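Protein CsuE (Acinetobacter baumannii, PDB 6FJY) is probably the two-domain tip adhesin of the Csu pilus, an archaic chaperone–usher fimbria, seen here in complex with the chaperone CsuC. Local coordinates at residues 31-36 with 131-136; 38-43 with 92-97; 222-227 with 303-308; 230-235 with 244-249. All coordinates share one frame; numbering follows the deposited sequence.

Contact 1. Residues 31-36 with 131-136; sequences SGLSCT and WFYSVP
The indole of Trp131 takes Leu33 over one face and the backbone of Ser31 at its edge. Leu33 CB lies 3.8 Å from the centroid of the six-membered ring and only 11° off the ring normal, a CH-pi contact centred on the face. At the edge, in the ring plane, Ser31 O stands 3.6 Å from Trp131 CZ2, while Ser31 OG approaches Trp131 CH2 obliquely. The ring of Tyr133 meets the same leucine through another branch: Leu33 CD1 sits off-centre, 4.0 Å from the ring centroid. With its CG anti to the backbone N (chi1 178°), Leu33 divides its branches between the aromatics, CD2 resting 3.8 Å from Trp131 CE3 and CD1 turned to Tyr133. Farther along, the packing thins to one touch, Cys35 SG to Val135 CG2 at 4.1 Å; that sulfur is tied in a disulfide to Cys2.

Trp131 NE1 bonds to Ser169 OG, and Ser31 OG pairs with Leu104 O while accepting Leu33 N at 3.2 Å, which makes an ST turn at the corner where Gly32, with positive phi, redirects the chain.

The two backbones are bridged by side chains rather than by shared strand pairing: CA atoms of Leu33 and Trp131 are 7.7 Å apart, and strand 33-35 pairs with strand 2-4 while strand 119-136 belongs to the large mixed sheet. Such interdigitated apolar and aromatic packing between separate sheets is characteristic of a beta-sandwich core, consistent with the N-terminal domain of this probable adhesin.

Contact 2. Residues 38-43 with 92-97; sequences FSLALA and TLVNLF
Phe38 and Phe97 lie alongside one another with their side chains running opposite ways, an oblique aromatic pair whose ring planes are 35° apart and whose centroids are separated by 5.0 Å. Phe97 CD2 lies above one face of the Phe38 ring toward its rim, and Phe97 CB touches Phe38 CE2 at 3.6 Å. Phe38 is brought there by a chi1 of 50°, which sets its CG between the backbone N and the carbonyl carbon.

Val94 fills the other part of the contact with its two methyl groups separately employed. CG2 is tightly packed, 3.3 Å from Phe38 CD1. On the other methyl, two leucines approach the valine at an angle: Leu40 CD2 and Leu42 CD2 each end 3.6 Å from Val94 CG1. The bend carrying these leucines is shaped by an ST turn, in which Ala41 N donates to Ser39 OG at 3.0 Å.

Val94 projects from the 3-10 segment 93-95. Two irregular loops thus close on each other through apolar groups, with Leu40 and Leu42 at the exposed margin; lying toward one end of the elongated chain, they are possibly tip loops of the probable adhesin.

Contact 3. Residues 222-227 with 303-308; sequences NGLSPQ and QDTVTV
Asp304 reaches across to the loop at Gly223 and Leu224, a chi1 of -164° swinging the carboxylate away from its own N and out to that loop. Its OD1 then accepts Leu224 N at 2.9 Å on the syn lone pair, and the bond is nearly straight, 166° at the hydrogen. The same OD1 also takes a weak bond from Thr305 N, bent and within its own strand. OD2 hydrogen-bonds to Tyr245 OH, so both carboxylate oxygens are held and the group's rotation is fixed.

Gly223, with positive phi, lets the loop come close: its CA is 3.3 Å from Asp304 OD2 and makes a CA-H...O contact with Thr305 O at 3.4 Å. In Leu224 a chi2 near 4° brings CD1 nearly eclipsed with CA, an unusual and perhaps uncertain conformation for an exposed side chain. It lies beside Thr305, pointing the same way, with Leu224 CD1 3.6 Å from Thr305 O and Leu224 CD2 3.7 Å from Thr305 CB.

Strand 303-311, on which the aspartate lies, pairs antiparallel with strand 217-220 of its own chain. Along residues 303-308 it also pairs in parallel with a strand of CsuC, where Thr307 OG1 bonds to Gln113 NE2 of CsuC, as in donor-strand complementation.

Contact 4. Residues 230-235 with 244-249; sequences NQRAMK and KYDIFK
Arg232 O is gripped by two donors from different directions. Gln231 NE2 meets it at 2.8 Å in the carbonyl plane, on a lone pair and almost straight (171°), whereas Tyr245 N comes from above that plane, 3.2 Å from Arg232 O. A bend at chi2 (51°) folds the glutamine back for this, and its NE2 also makes a weak bond to Tyr245 O. These contacts open a beta hairpin of strands 233-235 and 242-249, in which Ala233 and Lys244 form an antiparallel non-hydrogen-bonded pair with CA atoms 4.1 Å apart. Within the Spore Coat Protein U domain, strand 242-249 continues the sheet to strand 279-290.

The Tyr245 ring takes Arg232 CB over one face, 3.8 Å from its centroid. Met234 crosses the ring at about a right angle, with CG 3.4 Å from Tyr245 CD1 and SD in an oblique Met-aromatic contact. The extended Arg232 chain carries NH1 to Asp246 OD1 in a 2.7 Å salt bridge, guanidinium and carboxylate planes standing 81° apart. Ile247 N uses the anti lone pair of that same OD1, which has a further salt bridge to Arg255, and Arg232 NH2 bonds to Asn221 O and Trp256 O.

In the fold
From the N terminus, strand 24-31 turns at Gly32 into strand 33-35, which meets the end of strand 119-136, so contact 1 closes a loop of 94 residues. Contact 2 is nested within it, joining two loops, 38-43 and 92-97, and the two contacts touch: Pro136 O lies 2.8 Å from Ser39 N, a probable hydrogen bond. The chain then crosses to the far side of its centre, where contact 3 closes the loop 222-227 on strand 303-311 and encloses contact 4, the hairpin of strands 233-235 and 242-249. Their centres are about 7 Å apart, against about 62 Å between those of contacts 1 and 3. The second pair borders CsuC; the first does not.

Contact 1. Residues 31-36 with 131-136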
loop_
_atom_site.group_PDB
_atom_site.type_symbol
_atom_site.label_atom_id
_atom_site.label_comp_id
_atom_site.label_asym_id
_atom_site.label_seq_id
_atom_site.Cartn_x
_atom_site.Cartn_y
_atom_site.Cartn_z
ATOM N N SER B 31 0.741 -25.379 0.209
ATOM C CA SER B 31 1.901 -26.168 -0.178
ATOM C C SER B 31 1.727 -26.803 -1.535
ATOM O O SER B 31 2.730 -27.159 -2.176
ATOM C CB SER B 31 2.145 -27.274 0.837
ATOM O OG SER B 31 0.989 -28.108 0.899
ATOM N N GLY B 32 0.478 -26.965 -1.971
ATOM C CA GLY B 32 0.127 -27.809 -3.089
ATOM C C GLY B 32 -0.769 -28.968 -2.703
ATOM O O GLY B 32 -1.537 -29.453 -3.551
ATOM N N LEU B 33 -0.711 -29.408 -1.444
ATOM C CA LEU B 33 -1.523 -30.510 -0.951
ATOM C C LEU B 33 -2.582 -29.999 0.016
ATOM O O LEU B 33 -2.307 -29.156 0.875
ATOM C CB LEU B 33 -0.662 -31.571 -0.265
ATOM C CG LEU B 33 -1.392 -32.770 0.336
ATOM C CD1 LEU B 33 -1.884 -33.690 -0.774
ATOM C CD2 LEU B 33 -0.494 -33.529 1.285
ATOM N N SER B 34 -3.787 -30.541 -0.115
ATOM C CA SER B 34 -4.940 -30.153 0.676
ATOM C C SER B 34 -5.738 -31.407 0.995
ATOM O O SER B 34 -5.805 -32.333 0.182
ATOM C CB SER B 34 -5.829 -29.148 -0.070
ATOM O OG SER B 34 -5.091 -28.017 -0.485
ATOM N N CYS B 35 -6.322 -31.440 2.193
ATOM C CA CYS B 35 -7.130 -32.575 2.621
ATOM C C CYS B 35 -8.299 -32.077 3.452
ATOM O O CYS B 35 -8.123 -31.261 4.358
ATOM C CB CYS B 35 -6.317 -33.587 3.431
ATOM S SG CYS B 35 -4.970 -34.387 2.557
ATOM N N THR B 36 -9.488 -32.550 3.113
ATOM C CA THR B 36 -10.696 -32.340 3.885
ATOM C C THR B 36 -11.266 -33.704 4.245
ATOM O O THR B 36 -11.019 -34.695 3.555
ATOM C CB THR B 36 -11.735 -31.511 3.104
ATOM O OG1 THR B 36 -12.009 -32.138 1.845
ATOM C CG2 THR B 36 -11.220 -30.107 2.851
ATOM N N TRP B 131 4.357 -35.570 -3.709
ATOM C CA TRP B 131 3.760 -35.949 -2.438
ATOM C C TRP B 131 3.455 -37.440 -2.433
ATOM O O TRP B 131 3.065 -38.009 -3.456
ATOM C CB TRP B 131 2.467 -35.165 -2.171
ATOM C CG TRP B 131 2.615 -33.671 -2.199
ATOM C CD1 TRP B 131 2.494 -32.859 -3.283
ATOM C CD2 TRP B 131 2.893 -32.812 -1.080
ATOM N NE1 TRP B 131 2.690 -31.545 -2.920
ATOM C CE2 TRP B 131 2.940 -31.491 -1.571
ATOM C CE3 TRP B 131 3.121 -33.033 0.281
ATOM C CZ2 TRP B 131 3.193 -30.393 -0.745
ATOM C CZ3 TRP B 131 3.385 -31.937 1.106
ATOM C CH2 TRP B 131 3.406 -30.635 0.587
ATOM N N PHE B 132 3.639 -38.059 -1.272
ATOM C CA PHE B 132 3.378 -39.473 -1.032
ATOM C C PHE B 132 2.579 -39.544 0.265
ATOM O O PHE B 132 3.118 -39.247 1.335
ATOM C CB PHE B 132 4.690 -40.242 -0.912
ATOM C CG PHE B 132 5.607 -40.082 -2.107
ATOM C CD1 PHE B 132 6.412 -38.959 -2.245
ATOM C CD2 PHE B 132 5.674 -41.067 -3.078
ATOM C CE1 PHE B 132 7.256 -38.819 -3.334
ATOM C CE2 PHE B 132 6.512 -40.936 -4.176
ATOM C CZ PHE B 132 7.307 -39.816 -4.297
ATOM N N TYR B 133 1.293 -39.888 0.190
ATOM C CA TYR B 133 0.452 -39.739 1.371
ATOM C C TYR B 133 -0.596 -40.838 1.490
ATOM O O TYR B 133 -1.019 -41.451 0.506
ATOM C CB TYR B 133 -0.245 -38.367 1.409
ATOM C CG TYR B 133 -1.153 -38.051 0.239
ATOM C CD1 TYR B 133 -2.498 -38.411 0.258
ATOM C CD2 TYR B 133 -0.674 -37.356 -0.871
ATOM C CE1 TYR B 133 -3.333 -38.112 -0.808
ATOM C CE2 TYR B 133 -1.508 -37.041 -1.940
ATOM C CZ TYR B 133 -2.833 -37.420 -1.900
ATOM O OH TYR B 133 -3.658 -37.122 -2.954
ATOM N N SER B 134 -1.002 -41.075 2.743
ATOM C CA SER B 134 -2.158 -41.905 3.073
ATOM C C SER B 134 -2.738 -41.354 4.375
ATOM O O SER B 134 -2.156 -41.544 5.454
ATOM C CB SER B 134 -1.790 -43.373 3.194
ATOM O OG SER B 134 -2.893 -44.126 3.687
ATOM N N VAL B 135 -3.875 -40.683 4.258
ATOM C CA VAL B 135 -4.477 -39.893 5.331
ATOM C C VAL B 135 -5.743 -40.599 5.790
ATOM O O VAL B 135 -6.633 -40.833 4.969
ATOM C CB VAL B 135 -4.813 -38.462 4.869
ATOM C CG1 VAL B 135 -5.452 -37.665 6.018
ATOM C CG2 VAL B 135 -3.575 -37.776 4.304
ATOM N N PRO B 136 -5.882 -40.915 7.078
ATOM C CA PRO B 136 -7.129 -41.532 7.554
ATOM C C PRO B 136 -8.309 -40.597 7.343
ATOM O O PRO B 136 -8.229 -39.396 7.612
ATOM C CB PRO B 136 -6.861 -41.774 9.044
ATOM C CG PRO B 136 -5.818 -40.737 9.407
ATOM C CD PRO B 136 -4.949 -40.619 8.185
#

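Contact 2. Residues 38-43 with 92-97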
loop_
_atom_site.group_PDB
_atom_site.type_symbol
_atom_site.label_atom_id
_atom_site.label_comp_id
_atom_site.label_asym_id
_atom_site.label_seq_id
_atom_site.Cartn_x
_atom_site.Cartn_y
_atom_site.Cartn_z
ATOM N N PHE B 38 -10.431 -35.537 6.673
ATOM C CA PHE B 38 -9.488 -36.320 7.453
ATOM C C PHE B 38 -10.026 -36.568 8.857
ATOM O O PHE B 38 -10.741 -35.745 9.430
ATOM C CB PHE B 38 -8.136 -35.599 7.536
ATOM C CG PHE B 38 -8.236 -34.144 7.955
ATOM C CD1 PHE B 38 -8.234 -33.784 9.298
ATOM C CD2 PHE B 38 -8.326 -33.137 6.999
ATOM C CE1 PHE B 38 -8.318 -32.453 9.680
ATOM C CE2 PHE B 38 -8.415 -31.799 7.376
ATOM C CZ PHE B 38 -8.416 -31.453 8.712
ATOM N N SER B 39 -9.665 -37.722 9.414
ATOM C CA SER B 39 -9.986 -38.035 10.799
ATOM C C SER B 39 -9.079 -37.257 11.747
ATOM O O SER B 39 -7.894 -37.061 11.472
ATOM C CB SER B 39 -9.833 -39.533 11.058
ATOM O OG SER B 39 -9.669 -39.779 12.443
ATOM N N LEU B 40 -9.652 -36.802 12.861
ATOM C CA LEU B 40 -8.903 -36.148 13.926
ATOM C C LEU B 40 -8.780 -37.034 15.159
ATOM O O LEU B 40 -8.476 -36.536 16.251
ATOM C CB LEU B 40 -9.560 -34.817 14.302
ATOM C CG LEU B 40 -9.169 -33.581 13.495
ATOM C CD1 LEU B 40 -10.019 -32.398 13.898
ATOM C CD2 LEU B 40 -7.716 -33.265 13.694
ATOM N N ALA B 41 -9.022 -38.337 15.007
ATOM C CA ALA B 41 -9.020 -39.249 16.139
ATOM C C ALA B 41 -7.611 -39.592 16.595
ATOM O O ALA B 41 -7.435 -40.054 17.729
ATOM C CB ALA B 41 -9.787 -40.521 15.772
ATOM N N LEU B 42 -6.613 -39.372 15.735
ATOM C CA LEU B 42 -5.200 -39.658 15.992
ATOM C C LEU B 42 -4.950 -41.139 16.266
ATOM O O LEU B 42 -3.978 -41.500 16.930
ATOM C CB LEU B 42 -4.659 -38.791 17.137
ATOM C CG LEU B 42 -5.044 -37.305 17.043
ATOM C CD1 LEU B 42 -4.416 -36.498 18.155
ATOM C CD2 LEU B 42 -4.682 -36.716 15.702
ATOM N N ALA B 43 -5.811 -42.012 15.742
ATOM C CA ALA B 43 -5.676 -43.448 15.941
ATOM C C ALA B 43 -4.852 -44.127 14.853
ATOM O O ALA B 43 -4.195 -45.136 15.128
ATOM C CB ALA B 43 -7.060 -44.098 16.006
ATOM N N THR B 92 -0.312 -37.203 14.565
ATOM C CA THR B 92 -0.893 -35.890 14.797
ATOM C C THR B 92 -0.782 -34.958 13.600
ATOM O O THR B 92 -1.344 -33.861 13.644
ATOM C CB THR B 92 -0.216 -35.217 15.989
ATOM O OG1 THR B 92 0.993 -34.602 15.541
ATOM C CG2 THR B 92 0.116 -36.246 17.031
ATOM N N LEU B 93 -0.057 -35.365 12.555
ATOM C CA LEU B 93 0.131 -34.534 11.371
ATOM C C LEU B 93 -1.189 -33.978 10.847
ATOM O O LEU B 93 -1.235 -32.882 10.277
ATOM C CB LEU B 93 0.834 -35.371 10.299
ATOM C CG LEU B 93 1.209 -34.726 8.970
ATOM C CD1 LEU B 93 2.007 -33.458 9.216
ATOM C CD2 LEU B 93 2.011 -35.718 8.149
ATOM N N VAL B 94 -2.278 -34.705 11.078
ATOM C CA VAL B 94 -3.587 -34.331 10.583
ATOM C C VAL B 94 -4.061 -32.963 11.094
ATOM O O VAL B 94 -4.871 -32.309 10.427
ATOM C CB VAL B 94 -4.538 -35.504 10.931
ATOM C CG1 VAL B 94 -5.119 -35.396 12.345
ATOM C CG2 VAL B 94 -5.582 -35.677 9.881
ATOM N N ASN B 95 -3.548 -32.480 12.231
ATOM C CA ASN B 95 -3.990 -31.189 12.761
ATOM C C ASN B 95 -3.240 -29.989 12.180
ATOM O O ASN B 95 -3.536 -28.852 12.563
ATOM C CB ASN B 95 -3.898 -31.169 14.297
ATOM C CG ASN B 95 -2.469 -31.251 14.815
ATOM O OD1 ASN B 95 -1.502 -31.019 14.087
ATOM N ND2 ASN B 95 -2.337 -31.578 16.095
ATOM N N LEU B 96 -2.285 -30.206 11.271
ATOM C CA LEU B 96 -1.658 -29.104 10.545
ATOM C C LEU B 96 -2.488 -28.619 9.349
ATOM O O LEU B 96 -2.253 -27.508 8.853
ATOM C CB LEU B 96 -0.265 -29.532 10.083
ATOM C CG LEU B 96 0.684 -29.826 11.251
ATOM C CD1 LEU B 96 2.085 -30.191 10.791
ATOM C CD2 LEU B 96 0.724 -28.638 12.199
ATOM N N PHE B 97 -3.448 -29.417 8.877
ATOM C CA PHE B 97 -4.313 -28.966 7.797
ATOM C C PHE B 97 -5.148 -27.795 8.285
ATOM O O PHE B 97 -5.822 -27.886 9.315
ATOM C CB PHE B 97 -5.230 -30.089 7.304
ATOM C CG PHE B 97 -4.515 -31.236 6.634
ATOM C CD1 PHE B 97 -3.778 -31.048 5.472
ATOM C CD2 PHE B 97 -4.628 -32.526 7.147
ATOM C CE1 PHE B 97 -3.148 -32.127 4.843
ATOM C CE2 PHE B 97 -4.008 -33.607 6.525
ATOM C CZ PHE B 97 -3.263 -33.405 5.377
#

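Contact 3. Residues 222-227 with 303-308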
loop_
_atom_site.group_PDB
_atom_site.type_symbol
_atom_site.label_atom_id
_atom_site.label_comp_id
_atom_site.label_asym_id
_atom_site.label_seq_id
_atom_site.Cartn_x
_atom_site.Cartn_y
_atom_site.Cartn_z
ATOM N N ASN B 222 -3.493 25.935 9.368
ATOM C CA ASN B 222 -3.304 27.183 10.090
ATOM C C ASN B 222 -3.471 27.022 11.601
ATOM O O ASN B 222 -3.799 27.993 12.287
ATOM C CB ASN B 222 -4.256 28.239 9.532
ATOM C CG ASN B 222 -3.942 28.599 8.091
ATOM O OD1 ASN B 222 -2.787 28.561 7.661
ATOM N ND2 ASN B 222 -4.973 28.940 7.339
ATOM N N GLY B 223 -3.246 25.810 12.127
ATOM C CA GLY B 223 -3.315 25.547 13.549
ATOM C C GLY B 223 -4.742 25.586 14.088
ATOM O O GLY B 223 -5.724 25.728 13.361
ATOM N N LEU B 224 -4.832 25.474 15.418
ATOM C CA LEU B 224 -6.125 25.400 16.091
ATOM C C LEU B 224 -6.781 26.756 16.283
ATOM O O LEU B 224 -7.986 26.799 16.545
ATOM C CB LEU B 224 -5.986 24.742 17.468
ATOM C CG LEU B 224 -5.781 23.236 17.657
ATOM C CD1 LEU B 224 -5.627 22.486 16.352
ATOM C CD2 LEU B 224 -4.583 22.999 18.555
ATOM N N SER B 225 -6.032 27.861 16.174
ATOM C CA SER B 225 -6.544 29.185 16.545
ATOM C C SER B 225 -6.179 30.251 15.516
ATOM O O SER B 225 -5.558 31.264 15.850
ATOM C CB SER B 225 -6.021 29.584 17.924
ATOM O OG SER B 225 -6.503 28.726 18.931
ATOM N N PRO B 226 -6.581 30.080 14.255
ATOM C CA PRO B 226 -6.321 31.142 13.273
ATOM C C PRO B 226 -7.144 32.374 13.616
ATOM O O PRO B 226 -8.294 32.275 14.051
ATOM C CB PRO B 226 -6.754 30.520 11.939
ATOM C CG PRO B 226 -6.970 29.046 12.222
ATOM C CD PRO B 226 -7.344 28.969 13.660
ATOM N N GLN B 227 -6.544 33.546 13.430
ATOM C CA GLN B 227 -7.154 34.748 13.977
ATOM C C GLN B 227 -8.024 35.484 12.964
ATOM O O GLN B 227 -9.145 35.887 13.292
ATOM C CB GLN B 227 -6.069 35.662 14.550
ATOM C CG GLN B 227 -5.544 35.181 15.907
ATOM C CD GLN B 227 -6.654 34.639 16.807
ATOM O OE1 GLN B 227 -7.538 35.379 17.230
ATOM N NE2 GLN B 227 -6.615 33.339 17.088
ATOM N N GLN B 303 1.002 27.999 22.915
ATOM C CA GLN B 303 1.123 26.757 22.151
ATOM C C GLN B 303 0.143 26.720 20.984
ATOM O O GLN B 303 -0.925 27.337 21.029
ATOM C CB GLN B 303 0.876 25.514 23.014
ATOM C CG GLN B 303 1.962 25.226 24.013
ATOM C CD GLN B 303 1.588 24.098 24.948
ATOM O OE1 GLN B 303 0.476 23.571 24.888
ATOM N NE2 GLN B 303 2.518 23.720 25.821
ATOM N N ASP B 304 0.515 25.957 19.948
ATOM C CA ASP B 304 -0.366 25.616 18.833
ATOM C C ASP B 304 -0.012 24.222 18.327
ATOM O O ASP B 304 1.074 23.698 18.589
ATOM C CB ASP B 304 -0.264 26.629 17.683
ATOM C CG ASP B 304 -1.426 26.529 16.695
ATOM O OD1 ASP B 304 -2.427 25.851 17.005
ATOM O OD2 ASP B 304 -1.329 27.125 15.602
ATOM N N THR B 305 -0.947 23.624 17.595
ATOM C CA THR B 305 -0.724 22.345 16.928
ATOM C C THR B 305 -1.103 22.481 15.461
ATOM O O THR B 305 -2.254 22.791 15.135
ATOM C CB THR B 305 -1.525 21.216 17.574
ATOM O OG1 THR B 305 -1.023 20.972 18.891
ATOM C CG2 THR B 305 -1.399 19.940 16.738
ATOM N N VAL B 306 -0.145 22.214 14.588
ATOM C CA VAL B 306 -0.309 22.394 13.157
ATOM C C VAL B 306 -0.457 21.030 12.511
ATOM O O VAL B 306 0.274 20.091 12.845
ATOM C CB VAL B 306 0.878 23.166 12.557
ATOM C CG1 VAL B 306 0.822 23.113 11.019
ATOM C CG2 VAL B 306 0.837 24.596 13.022
ATOM N N THR B 307 -1.402 20.926 11.580
ATOM C CA THR B 307 -1.622 19.685 10.854
ATOM C C THR B 307 -0.698 19.612 9.647
ATOM O O THR B 307 -0.630 20.544 8.835
ATOM C CB THR B 307 -3.087 19.565 10.434
ATOM O OG1 THR B 307 -3.909 19.506 11.609
ATOM C CG2 THR B 307 -3.304 18.300 9.599
ATOM N N VAL B 308 0.050 18.518 9.568
ATOM C CA VAL B 308 0.901 18.210 8.431
ATOM C C VAL B 308 0.144 17.202 7.589
ATOM O O VAL B 308 -0.120 16.079 8.028
ATOM C CB VAL B 308 2.263 17.655 8.863
ATOM C CG1 VAL B 308 3.134 17.448 7.644
ATOM C CG2 VAL B 308 2.945 18.590 9.873
#

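Contact 4. Residues 230-235 with 244-249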
loop_
_atom_site.group_PDB
_atom_site.type_symbol
_atom_site.label_atom_id
_atom_site.label_comp_id
_atom_site.label_asym_id
_atom_site.label_seq_id
_atom_site.Cartn_x
_atom_site.Cartn_y
_atom_site.Cartn_z
ATOM N N ASN B 230 -6.568 33.018 8.194
ATOM C CA ASN B 230 -5.361 32.325 7.758
ATOM C C ASN B 230 -4.098 32.846 8.442
ATOM O O ASN B 230 -2.998 32.669 7.905
ATOM C CB ASN B 230 -5.213 32.416 6.234
ATOM C CG ASN B 230 -5.472 33.808 5.708
ATOM O OD1 ASN B 230 -5.269 34.800 6.412
ATOM N ND2 ASN B 230 -5.937 33.890 4.465
ATOM N N GLN B 231 -4.222 33.468 9.609
ATOM C CA GLN B 231 -3.075 33.911 10.395
ATOM C C GLN B 231 -2.922 32.967 11.581
ATOM O O GLN B 231 -3.767 32.956 12.482
ATOM C CB GLN B 231 -3.249 35.356 10.854
ATOM C CG GLN B 231 -2.149 35.844 11.786
ATOM C CD GLN B 231 -0.756 35.596 11.230
ATOM O OE1 GLN B 231 -0.341 36.222 10.253
ATOM N NE2 GLN B 231 -0.029 34.673 11.851
ATOM N N ARG B 232 -1.854 32.168 11.568
ATOM C CA ARG B 232 -1.602 31.219 12.646
ATOM C C ARG B 232 -1.412 31.951 13.967
ATOM O O ARG B 232 -0.928 33.084 14.013
ATOM C CB ARG B 232 -0.356 30.379 12.347
ATOM C CG ARG B 232 -0.468 29.475 11.139
ATOM C CD ARG B 232 0.903 28.965 10.687
ATOM N NE ARG B 232 0.755 27.881 9.713
ATOM C CZ ARG B 232 1.341 27.845 8.516
ATOM N NH1 ARG B 232 2.153 28.822 8.122
ATOM N NH2 ARG B 232 1.124 26.810 7.723
ATOM N N ALA B 233 -1.795 31.290 15.055
ATOM C CA ALA B 233 -1.665 31.913 16.361
ATOM C C ALA B 233 -1.632 30.844 17.444
ATOM O O ALA B 233 -2.351 29.844 17.366
ATOM C CB ALA B 233 -2.808 32.905 16.616
ATOM N N MET B 234 -0.803 31.081 18.461
ATOM C CA MET B 234 -0.647 30.181 19.596
ATOM C C MET B 234 -1.518 30.641 20.759
ATOM O O MET B 234 -1.616 31.840 21.037
ATOM C CB MET B 234 0.819 30.127 20.028
ATOM C CG MET B 234 1.768 29.866 18.887
ATOM S SD MET B 234 3.384 30.621 19.072
ATOM C CE MET B 234 4.116 29.372 20.046
ATOM N N LYS B 235 -2.145 29.683 21.444
ATOM C CA LYS B 235 -3.090 30.002 22.505
ATOM C C LYS B 235 -2.382 30.131 23.850
ATOM O O LYS B 235 -1.501 29.334 24.185
ATOM C CB LYS B 235 -4.189 28.940 22.597
ATOM C CG LYS B 235 -5.300 29.291 23.587
ATOM C CD LYS B 235 -6.507 28.369 23.448
ATOM C CE LYS B 235 -6.206 26.947 23.905
ATOM N NZ LYS B 235 -5.827 26.879 25.341
ATOM N N LYS B 244 0.624 35.579 17.461
ATOM C CA LYS B 244 0.689 35.268 16.040
ATOM C C LYS B 244 2.086 34.809 15.631
ATOM O O LYS B 244 3.099 35.373 16.063
ATOM C CB LYS B 244 0.275 36.492 15.216
ATOM C CG LYS B 244 -1.146 36.972 15.517
ATOM C CD LYS B 244 -1.536 38.189 14.687
ATOM C CE LYS B 244 -2.946 38.636 14.998
ATOM N NZ LYS B 244 -3.337 39.838 14.215
ATOM N N TYR B 245 2.128 33.775 14.789
ATOM C CA TYR B 245 3.369 33.257 14.230
ATOM C C TYR B 245 3.114 32.793 12.803
ATOM O O TYR B 245 1.983 32.785 12.315
ATOM C CB TYR B 245 3.944 32.105 15.064
ATOM C CG TYR B 245 3.163 30.805 14.937
ATOM C CD1 TYR B 245 1.962 30.624 15.616
ATOM C CD2 TYR B 245 3.622 29.761 14.137
ATOM C CE1 TYR B 245 1.244 29.441 15.510
ATOM C CE2 TYR B 245 2.902 28.568 14.028
ATOM C CZ TYR B 245 1.720 28.420 14.714
ATOM O OH TYR B 245 1.004 27.259 14.608
ATOM N N ASP B 246 4.193 32.411 12.132
ATOM C CA ASP B 246 4.095 31.831 10.809
ATOM C C ASP B 246 5.296 30.932 10.584
ATOM O O ASP B 246 6.267 30.943 11.343
ATOM C CB ASP B 246 3.991 32.900 9.718
ATOM C CG ASP B 246 2.867 32.606 8.734
ATOM O OD1 ASP B 246 2.635 31.410 8.455
ATOM O OD2 ASP B 246 2.204 33.562 8.271
ATOM N N ILE B 247 5.211 30.152 9.517
ATOM C CA ILE B 247 6.178 29.114 9.193
ATOM C C ILE B 247 6.595 29.341 7.750
ATOM O O ILE B 247 5.743 29.576 6.888
ATOM C CB ILE B 247 5.576 27.707 9.390
ATOM C CG1 ILE B 247 5.273 27.458 10.870
ATOM C CG2 ILE B 247 6.495 26.608 8.835
ATOM C CD1 ILE B 247 4.526 26.181 11.121
ATOM N N PHE B 248 7.897 29.290 7.490
ATOM C CA PHE B 248 8.442 29.647 6.189
ATOM C C PHE B 248 9.410 28.570 5.734
ATOM O O PHE B 248 10.210 28.073 6.533
ATOM C CB PHE B 248 9.175 31.003 6.227
ATOM C CG PHE B 248 8.335 32.138 6.730
ATOM C CD1 PHE B 248 8.127 32.320 8.087
ATOM C CD2 PHE B 248 7.758 33.032 5.846
ATOM C CE1 PHE B 248 7.349 33.368 8.549
ATOM C CE2 PHE B 248 6.983 34.086 6.303
ATOM C CZ PHE B 248 6.779 34.253 7.653
ATOM N N LYS B 249 9.343 28.231 4.445
ATOM C CA LYS B 249 10.249 27.245 3.873
ATOM C C LYS B 249 11.690 27.711 3.997
ATOM O O LYS B 249 12.007 28.871 3.711
ATOM C CB LYS B 249 9.919 27.005 2.401
ATOM C CG LYS B 249 8.449 26.916 2.060
ATOM C CD LYS B 249 8.285 26.586 0.567
ATOM C CE LYS B 249 6.843 26.717 0.096
ATOM N NZ LYS B 249 6.675 26.404 -1.356
#